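Short-chain type dehydrogenase/reductase (Mycobacterium ulcerans, PDB 3SVT) is a short-chain dehydrogenase/reductase with a Rossmann-type fold that probably carries out a nicotinamide-dependent oxidation or reduction. Local coordinates at residues Ser145-Ser150 with Asn190-Gly195. Residues are numbered along the deposited sequence; the frame is centred on the assembly and turned at random.
Sequences SFVGIS and NSIRPG
Strands 145-149 and 190-194 run parallel, their short axes 28° apart, in the central sheet of the Rossmann fold typical of the SDR family. Four N-H···O=C bonds zigzag between the segments: Asn-190 N gives to Phe-146 O, Gly-148 N to Asn-190 O, Ile-192 N to Gly-148 O at 2.8 Å, and Ser-150 N to Ile-192 O. Val-147, Ile-149 and Ile-192 share one sheet face, where Met-233 and Leu-237 of helix 227-238 pack on Ile-192. Ile-192 reaches out through CD1, chi2 being extended at 167°; this methyl meets Val-147 CG1 tightly at 3.4 Å and Ile-149 CD1 more comfortably at 3.9 Å. Further along, Ile-149 CG2 touches Pro-194 CG, 3.8 Å away, with the two side chains at about a right angle. Ser-191 points to the other face, its OG 3.3 Å from CB of Ser-150, just past the strand end. Both serine hydroxyls hydrogen-bond to Asp-172 of helix 163-182, whose carboxylate also takes a salt bridge from Arg-193 NE, tying the end of one strand and the body of the other to that helix. Asn-190 bonds Gln-248 N through OD1 and Val-245 O through ND2; a water donates to Ser-145 OG and Phe-146 O and accepts from Asn-190 ND2 at 2.8 Å.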
loop_
_atom_site.group_PDB
_atom_site.type_symbol
_atom_site.label_atom_id
_atom_site.label_comp_id
_atom_site.label_asym_id
_atom_site.label_seq_id
_atom_site.Cartn_x
_atom_site.Cartn_y
_atom_site.Cartn_z
ATOM N N SER B 145 19.914 -11.340 -10.259
ATOM C CA SER B 145 19.215 -10.259 -9.555
ATOM C C SER B 145 18.974 -9.049 -10.453
ATOM O O SER B 145 19.923 -8.478 -10.980
ATOM C CB SER B 145 20.030 -9.823 -8.305
ATOM O OG SER B 145 19.407 -8.705 -7.663
ATOM N N PHE B 146 17.709 -8.672 -10.630
ATOM C CA PHE B 146 17.345 -7.565 -11.501
ATOM C C PHE B 146 16.875 -6.413 -10.592
ATOM O O PHE B 146 16.012 -6.614 -9.757
ATOM C CB PHE B 146 16.214 -7.987 -12.445
ATOM C CG PHE B 146 15.889 -6.971 -13.498
ATOM C CD1 PHE B 146 15.171 -5.819 -13.185
ATOM C CD2 PHE B 146 16.313 -7.161 -14.820
ATOM C CE1 PHE B 146 14.884 -4.872 -14.170
ATOM C CE2 PHE B 146 16.032 -6.223 -15.799
ATOM C CZ PHE B 146 15.321 -5.079 -15.481
ATOM N N VAL B 147 17.452 -5.239 -10.744
ATOM C CA VAL B 147 17.043 -4.080 -9.987
ATOM C C VAL B 147 16.547 -2.976 -10.935
ATOM O O VAL B 147 17.304 -2.431 -11.768
ATOM C CB VAL B 147 18.222 -3.554 -9.131
ATOM C CG1 VAL B 147 17.792 -2.300 -8.285
ATOM C CG2 VAL B 147 18.779 -4.685 -8.250
ATOM N N GLY B 148 15.282 -2.633 -10.798
ATOM C CA GLY B 148 14.699 -1.551 -11.554
ATOM C C GLY B 148 14.728 -0.252 -10.785
ATOM O O GLY B 148 14.348 -0.199 -9.602
ATOM N N ILE B 149 15.161 0.811 -11.448
ATOM C CA ILE B 149 15.139 2.137 -10.813
ATOM C C ILE B 149 13.865 2.898 -11.168
ATOM O O ILE B 149 13.661 3.300 -12.310
ATOM C CB ILE B 149 16.341 2.996 -11.179
ATOM C CG1 ILE B 149 17.647 2.229 -10.930
ATOM C CG2 ILE B 149 16.288 4.324 -10.381
ATOM C CD1 ILE B 149 17.909 1.885 -9.486
ATOM N N SER B 150 13.021 3.096 -10.163
ATOM C CA SER B 150 11.735 3.744 -10.336
ATOM C C SER B 150 11.843 5.215 -9.900
ATOM O O SER B 150 12.772 5.889 -10.300
ATOM C CB SER B 150 10.683 2.959 -9.560
ATOM O OG SER B 150 9.392 3.540 -9.637
ATOM N N ASN B 190 13.515 -6.584 -7.998
ATOM C CA ASN B 190 13.152 -5.558 -7.032
ATOM C C ASN B 190 13.182 -4.178 -7.684
ATOM O O ASN B 190 13.846 -3.979 -8.712
ATOM C CB ASN B 190 14.116 -5.568 -5.821
ATOM C CG ASN B 190 14.081 -6.866 -5.025
ATOM O OD1 ASN B 190 13.140 -7.111 -4.291
ATOM N ND2 ASN B 190 15.131 -7.678 -5.140
ATOM N N SER B 191 12.474 -3.226 -7.078
ATOM C CA SER B 191 12.480 -1.828 -7.525
ATOM C C SER B 191 13.045 -0.912 -6.427
ATOM O O SER B 191 12.776 -1.097 -5.242
ATOM C CB SER B 191 11.081 -1.360 -7.911
ATOM O OG SER B 191 11.090 0.039 -8.156
ATOM N N ILE B 192 13.831 0.076 -6.849
ATOM C CA ILE B 192 14.222 1.187 -6.024
ATOM C C ILE B 192 13.518 2.474 -6.497
ATOM O O ILE B 192 13.603 2.807 -7.680
ATOM C CB ILE B 192 15.754 1.417 -6.065
ATOM C CG1 ILE B 192 16.507 0.143 -5.631
ATOM C CG2 ILE B 192 16.145 2.601 -5.199
ATOM C CD1 ILE B 192 17.965 0.187 -5.929
ATOM N N ARG B 193 12.890 3.210 -5.572
ATOM C CA ARG B 193 12.310 4.529 -5.876
ATOM C C ARG B 193 13.111 5.645 -5.200
ATOM O O ARG B 193 12.871 5.925 -4.026
ATOM C CB ARG B 193 10.888 4.606 -5.323
ATOM C CG ARG B 193 9.836 3.736 -6.044
ATOM C CD ARG B 193 8.581 3.803 -5.169
ATOM N NE ARG B 193 7.384 3.214 -5.714
ATOM C CZ ARG B 193 6.367 2.762 -4.964
ATOM N NH1 ARG B 193 6.411 2.756 -3.630
ATOM N NH2 ARG B 193 5.321 2.269 -5.562
ATOM N N PRO B 194 14.064 6.262 -5.911
ATOM C CA PRO B 194 14.802 7.375 -5.348
ATOM C C PRO B 194 13.953 8.626 -5.194
ATOM O O PRO B 194 13.027 8.847 -5.976
ATOM C CB PRO B 194 15.912 7.640 -6.374
ATOM C CG PRO B 194 15.786 6.635 -7.427
ATOM C CD PRO B 194 14.538 5.880 -7.251
ATOM N N GLY B 195 14.272 9.444 -4.200
ATOM C CA GLY B 195 13.632 10.743 -4.043
ATOM C C GLY B 195 14.435 11.782 -4.828
ATOM O O GLY B 195 14.838 11.553 -5.962
HETATM O O HOH W 1 16.888 -7.382 -7.237
#